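Local coordinates for protein-tyrosine-phosphatase (PDB 7DHF) that probably hydrolyses phosphotyrosine in proteins as a low-molecular-weight protein tyrosine phosphatase, restoring the protein's tyrosine and releasing inorganic phosphate, at residues 5-10 with 81-86; 73-78 with 98-103. The protein carries 1 engineered substitution. All blocks are in the same frame, centred on the assembly; numbering follows the deposited sequence.

Contact 1: residues 5-10 with 81-86; sequences FNKILV and SQYDLI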
loop_
_atom_site.group_PDB
_atom_site.type_symbol
_atom_site.label_atom_id
_atom_site.label_comp_id
_atom_site.label_asym_id
_atom_site.label_seq_id
_atom_site.Cartn_x
_atom_site.Cartn_y
_atom_site.Cartn_z
ATOM N N PHE A 5 13.757 -1.172 10.204
ATOM C CA PHE A 5 12.604 -1.550 9.391
ATOM C C PHE A 5 13.146 -2.033 8.054
ATOM O O PHE A 5 13.517 -1.234 7.193
ATOM C CB PHE A 5 11.669 -0.365 9.180
ATOM C CG PHE A 5 11.130 0.235 10.447
ATOM C CD1 PHE A 5 10.342 -0.510 11.306
ATOM C CD2 PHE A 5 11.402 1.554 10.769
ATOM C CE1 PHE A 5 9.837 0.051 12.467
ATOM C CE2 PHE A 5 10.902 2.117 11.925
ATOM C CZ PHE A 5 10.119 1.364 12.775
ATOM N N ASN A 6 13.196 -3.353 7.884
ATOM C CA ASN A 6 13.722 -3.962 6.671
ATOM C C ASN A 6 12.652 -4.551 5.771
ATOM O O ASN A 6 12.809 -4.522 4.548
ATOM C CB ASN A 6 14.726 -5.062 7.029
ATOM C CG ASN A 6 15.949 -4.515 7.730
ATOM O OD1 ASN A 6 16.435 -3.435 7.396
ATOM N ND2 ASN A 6 16.447 -5.252 8.712
ATOM N N LYS A 7 11.578 -5.083 6.343
ATOM C CA LYS A 7 10.458 -5.625 5.584
ATOM C C LYS A 7 9.253 -4.726 5.823
ATOM O O LYS A 7 8.862 -4.499 6.973
ATOM C CB LYS A 7 10.158 -7.057 6.024
ATOM C CG LYS A 7 11.307 -8.026 5.780
ATOM C CD LYS A 7 10.953 -9.448 6.196
ATOM C CE LYS A 7 9.933 -10.074 5.255
ATOM N NZ LYS A 7 9.527 -11.440 5.691
ATOM N N ILE A 8 8.667 -4.223 4.737
ATOM C CA ILE A 8 7.622 -3.208 4.797
ATOM C C ILE A 8 6.382 -3.749 4.099
ATOM O O ILE A 8 6.463 -4.237 2.966
ATOM C CB ILE A 8 8.083 -1.901 4.125
ATOM C CG1 ILE A 8 9.381 -1.395 4.764
ATOM C CG2 ILE A 8 6.995 -0.841 4.217
ATOM C CD1 ILE A 8 10.112 -0.370 3.931
ATOM N N LEU A 9 5.233 -3.640 4.765
ATOM C CA LEU A 9 3.956 -4.083 4.219
ATOM C C LEU A 9 3.062 -2.865 4.029
ATOM O O LEU A 9 2.731 -2.177 5.001
ATOM C CB LEU A 9 3.289 -5.085 5.163
ATOM C CG LEU A 9 2.008 -5.746 4.649
ATOM C CD1 LEU A 9 2.308 -6.695 3.492
ATOM C CD2 LEU A 9 1.296 -6.478 5.773
ATOM N N VAL A 10 2.676 -2.601 2.784
ATOM C CA VAL A 10 1.767 -1.506 2.464
ATOM C C VAL A 10 0.348 -2.056 2.455
ATOM O O VAL A 10 0.062 -3.042 1.768
ATOM C CB VAL A 10 2.132 -0.880 1.109
ATOM C CG1 VAL A 10 1.193 0.268 0.774
ATOM C CG2 VAL A 10 3.579 -0.411 1.119
ATOM N N SER A 81 3.111 -10.581 11.104
ATOM C CA SER A 81 4.286 -10.995 11.862
ATOM C C SER A 81 5.534 -11.089 10.992
ATOM O O SER A 81 6.645 -11.122 11.528
ATOM C CB SER A 81 4.029 -12.337 12.553
ATOM O OG SER A 81 3.900 -13.389 11.612
ATOM N N GLN A 82 5.377 -11.128 9.672
ATOM C CA GLN A 82 6.507 -11.252 8.763
ATOM C C GLN A 82 7.124 -9.914 8.384
ATOM O O GLN A 82 8.135 -9.900 7.672
ATOM C CB GLN A 82 6.075 -11.973 7.483
ATOM C CG GLN A 82 5.460 -13.340 7.708
ATOM C CD GLN A 82 5.077 -14.018 6.408
ATOM O OE1 GLN A 82 3.907 -14.319 6.173
ATOM N NE2 GLN A 82 6.065 -14.260 5.554
ATOM N N TYR A 83 6.554 -8.797 8.830
ATOM C CA TYR A 83 7.006 -7.481 8.404
ATOM C C TYR A 83 7.332 -6.614 9.611
ATOM O O TYR A 83 6.720 -6.737 10.675
ATOM C CB TYR A 83 5.970 -6.821 7.477
ATOM C CG TYR A 83 5.842 -7.600 6.192
ATOM C CD1 TYR A 83 6.632 -7.296 5.093
ATOM C CD2 TYR A 83 4.975 -8.680 6.098
ATOM C CE1 TYR A 83 6.542 -8.028 3.928
ATOM C CE2 TYR A 83 4.877 -9.417 4.938
ATOM C CZ TYR A 83 5.663 -9.090 3.858
ATOM O OH TYR A 83 5.569 -9.827 2.704
ATOM N N ASP A 84 8.330 -5.747 9.430
ATOM C CA ASP A 84 8.797 -4.860 10.486
ATOM C C ASP A 84 8.001 -3.568 10.556
ATOM O O ASP A 84 7.918 -2.953 11.627
ATOM C CB ASP A 84 10.265 -4.499 10.246
ATOM C CG ASP A 84 11.154 -5.717 10.141
ATOM O OD1 ASP A 84 11.129 -6.553 11.068
ATOM O OD2 ASP A 84 11.887 -5.831 9.136
ATOM N N LEU A 85 7.433 -3.138 9.435
ATOM C CA LEU A 85 6.735 -1.868 9.338
ATOM C C LEU A 85 5.516 -2.059 8.453
ATOM O O LEU A 85 5.601 -2.698 7.400
ATOM C CB LEU A 85 7.648 -0.800 8.721
ATOM C CG LEU A 85 7.055 0.595 8.521
ATOM C CD1 LEU A 85 6.692 1.231 9.853
ATOM C CD2 LEU A 85 8.029 1.472 7.751
ATOM N N ILE A 86 4.385 -1.514 8.890
ATOM C CA ILE A 86 3.140 -1.559 8.133
ATOM C C ILE A 86 2.697 -0.127 7.883
ATOM O O ILE A 86 2.595 0.667 8.826
ATOM C CB ILE A 86 2.050 -2.342 8.888
ATOM C CG1 ILE A 86 2.524 -3.773 9.166
ATOM C CG2 ILE A 86 0.753 -2.349 8.086
ATOM C CD1 ILE A 86 1.620 -4.552 10.094
#

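Contact 2: residues 73-78 with 98-103; sequences QQLTSA and TQIAPE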
loop_
_atom_site.group_PDB
_atom_site.type_symbol
_atom_site.label_atom_id
_atom_site.label_comp_id
_atom_site.label_asym_id
_atom_site.label_seq_id
_atom_site.Cartn_x
_atom_site.Cartn_y
_atom_site.Cartn_z
ATOM N N GLN A 73 -3.712 -9.954 -1.969
ATOM C CA GLN A 73 -3.740 -10.895 -0.859
ATOM C C GLN A 73 -4.405 -10.254 0.352
ATOM O O GLN A 73 -4.407 -9.030 0.517
ATOM C CB GLN A 73 -2.338 -11.402 -0.484
ATOM C CG GLN A 73 -1.488 -10.422 0.312
ATOM C CD GLN A 73 -0.149 -11.015 0.696
ATOM O OE1 GLN A 73 -0.054 -12.196 1.031
ATOM N NE2 GLN A 73 0.897 -10.202 0.639
ATOM N N GLN A 74 -4.935 -11.113 1.218
ATOM C CA GLN A 74 -5.666 -10.692 2.403
ATOM C C GLN A 74 -4.714 -10.439 3.566
ATOM O O GLN A 74 -3.748 -11.180 3.774
ATOM C CB GLN A 74 -6.659 -11.787 2.798
ATOM C CG GLN A 74 -7.350 -11.593 4.144
ATOM C CD GLN A 74 -8.231 -10.362 4.188
ATOM O OE1 GLN A 74 -8.946 -10.061 3.232
ATOM N NE2 GLN A 74 -8.182 -9.640 5.302
ATOM N N LEU A 75 -5.005 -9.388 4.327
ATOM C CA LEU A 75 -4.239 -9.097 5.529
ATOM C C LEU A 75 -4.619 -10.080 6.629
ATOM O O LEU A 75 -5.800 -10.243 6.950
ATOM C CB LEU A 75 -4.538 -7.675 5.989
ATOM C CG LEU A 75 -3.751 -7.181 7.202
ATOM C CD1 LEU A 75 -2.317 -6.854 6.819
ATOM C CD2 LEU A 75 -4.433 -5.967 7.801
ATOM N N THR A 76 -3.616 -10.738 7.206
ATOM C CA THR A 76 -3.825 -11.662 8.311
ATOM C C THR A 76 -2.821 -11.352 9.411
ATOM O O THR A 76 -1.818 -10.668 9.193
ATOM C CB THR A 76 -3.625 -13.122 7.889
ATOM O OG1 THR A 76 -2.244 -13.341 7.574
ATOM C CG2 THR A 76 -4.484 -13.465 6.682
ATOM N N SER A 77 -3.103 -11.870 10.608
ATOM C CA SER A 77 -2.165 -11.715 11.714
ATOM C C SER A 77 -0.831 -12.375 11.394
ATOM O O SER A 77 0.234 -11.810 11.671
ATOM C CB SER A 77 -2.764 -12.312 12.987
ATOM O OG SER A 77 -1.810 -12.345 14.034
ATOM N N ALA A 78 -0.868 -13.573 10.804
ATOM C CA ALA A 78 0.369 -14.255 10.439
ATOM C C ALA A 78 1.183 -13.427 9.451
ATOM O O ALA A 78 2.412 -13.346 9.561
ATOM C CB ALA A 78 0.055 -15.632 9.857
ATOM N N THR A 98 -5.882 -3.553 13.427
ATOM C CA THR A 98 -5.663 -4.067 14.774
ATOM C C THR A 98 -6.772 -5.009 15.224
ATOM O O THR A 98 -6.539 -5.834 16.113
ATOM C CB THR A 98 -5.494 -2.911 15.761
ATOM O OG1 THR A 98 -6.617 -2.028 15.671
ATOM C CG2 THR A 98 -4.214 -2.142 15.463
ATOM N N GLN A 99 -7.968 -4.908 14.640
ATOM C CA GLN A 99 -8.976 -5.942 14.855
ATOM C C GLN A 99 -8.453 -7.299 14.401
ATOM O O GLN A 99 -8.712 -8.323 15.044
ATOM C CB GLN A 99 -10.254 -5.598 14.090
ATOM C CG GLN A 99 -11.085 -4.484 14.701
ATOM C CD GLN A 99 -12.324 -4.176 13.879
ATOM O OE1 GLN A 99 -12.285 -4.179 12.649
ATOM N NE2 GLN A 99 -13.436 -3.918 14.559
ATOM N N ILE A 100 -7.714 -7.321 13.291
ATOM C CA ILE A 100 -7.174 -8.567 12.758
ATOM C C ILE A 100 -5.891 -8.953 13.483
ATOM O O ILE A 100 -5.677 -10.127 13.806
ATOM C CB ILE A 100 -6.953 -8.424 11.239
ATOM C CG1 ILE A 100 -8.284 -8.181 10.522
ATOM C CG2 ILE A 100 -6.261 -9.662 10.674
ATOM C CD1 ILE A 100 -8.136 -7.701 9.091
ATOM N N ALA A 101 -5.024 -7.978 13.746
ATOM C CA ALA A 101 -3.698 -8.225 14.313
ATOM C C ALA A 101 -3.422 -7.181 15.383
ATOM O O ALA A 101 -2.673 -6.221 15.161
ATOM C CB ALA A 101 -2.624 -8.178 13.225
ATOM N N PRO A 102 -4.013 -7.334 16.570
ATOM C CA PRO A 102 -3.790 -6.329 17.623
ATOM C C PRO A 102 -2.327 -6.146 17.983
ATOM O O PRO A 102 -1.921 -5.036 18.350
ATOM C CB PRO A 102 -4.611 -6.863 18.806
ATOM C CG PRO A 102 -4.793 -8.318 18.526
ATOM C CD PRO A 102 -4.854 -8.449 17.038
ATOM N N GLU A 103 -1.520 -7.201 17.884
ATOM C CA GLU A 103 -0.098 -7.116 18.193
ATOM C C GLU A 103 0.673 -6.225 17.226
ATOM O O GLU A 103 1.825 -5.885 17.514
ATOM C CB GLU A 103 0.531 -8.515 18.223
ATOM C CG GLU A 103 0.558 -9.250 16.880
ATOM C CD GLU A 103 -0.794 -9.811 16.476
ATOM O OE1 GLU A 103 -1.710 -9.830 17.325
ATOM O OE2 GLU A 103 -0.941 -10.230 15.310
#

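Contact 1: residues 5-10 with 81-86
Lys7 and Tyr83 both set CG beside the backbone N, and a bend at chi3 of Lys7 (71°) folds the lysine tip back over one face of the Tyr83 ring. There Lys7 NZ stands 4.9 Å from the centroid of the Tyr83 ring, 12° off its normal, a cation-pi contact, and also makes a weak hydrogen bond to Gln82 O. The long, flexible lysine suits this place, its methylenes crossing the phenol at about a right angle before the charge reaches the ring. Over the opposite face lies Leu9 CB, 4.1 Å from the Tyr83 centroid, so the ring is sandwiched. Lys7 and Leu9 belong to strand 7-12, and Tyr83 leads into the neighbouring parallel strand 85-88, in the middle of the four-stranded sheet of the Rossmann-like LMW-PTP fold. Ile8 pairs with Leu85 and Leu9 with Ile86; the bond from Leu9 N to Leu85 O (2.8 Å) is nearly straight at 168°. At the strand start, Lys7 O accepts from both Asp84 N (2.8 Å) and Leu85 N (3.2 Å). Asp84 answers with its carboxylate: OD2 takes Lys7 N at 2.9 Å and Asn6 N at 3.1 Å, the donors coming from opposite faces of the carboxylate plane, both on the anti side. A short acidic side chain is well matched to two adjacent amides that lie ahead of the regular pairing. Beyond them the Phe5 ring crosses Leu85 obliquely, with Leu85 CD1 over one face and Phe5 CD1 3.7 Å from Leu85 CB, while Met109 of the edge strand 108-110 touches both residues.

Contact 2: residues 73-78 with 98-103
In this LMW-PTP fold, the connection between strands 34-39 and 85-88 carries the short helix 77-80, and the start of that helix meets the turn that follows helix 92-100. Thr76 is the N-cap, its OG1 accepting from Leu79 N; the short side chain places a hydroxyl oxygen close to an amide of the first turn. Ile100 supplies most of the apolar side of the contact. Ile100 CG2, anti to the backbone N, lies alongside the chain of 74-77, 3.8 Å from Leu75 O and 3.9 Å from Thr76 CA. Ile100 CD1, on the other branch, lies 4.3 Å from Leu75 CD2 in one of two modelled leucine conformers. Leu75 itself is buried and also packs on Val11 of strand 7-12. Leu75 O receives Gln74 NE2 at 3.0 Å, a bond within the segment; the same amide is held further by Ile40 O and, through OE1, by Glu43 N. Where the backbones come closest, Ala101 presents just a methyl, CB lying 3.9 Å from Ser77 CA, and this small residue suits the close approach of the two chains. Glu103 then doubles back: its CG sits between the backbone N and the carbonyl carbon (chi1 66°), and a bend at chi2 (-76°) turns the carboxylate toward the helix start. In one of the two modelled conformers of Ser77, and so tentatively, OG donates to Glu103 OE2 at 2.6 Å, on the syn side, 30° out of the carboxylate plane.

Overall arrangement
From the N terminus the chain enters strand 7-12 through residues 5-10, then passes through helix 18-29, strand 34-39 and helix 54-61 to reach 73-78, the first half of contact 2, which runs into helix 77-80. Segment 81-86 then returns to the sheet beside strand 7-12, where contact 1 closes a loop of 70 residues. The chain goes on through strand 85-88 and helix 92-100 to 98-103, which closes the shorter loop of contact 2. The two loops cross, their segments alternating along the chain. Contact 1 joins two central strands, and contact 2 joins the connections flanking strand 85-88; they meet where, in one modelled conformer of Leu75, Leu9 CD2 lies 3.8 Å from Leu75 CD1.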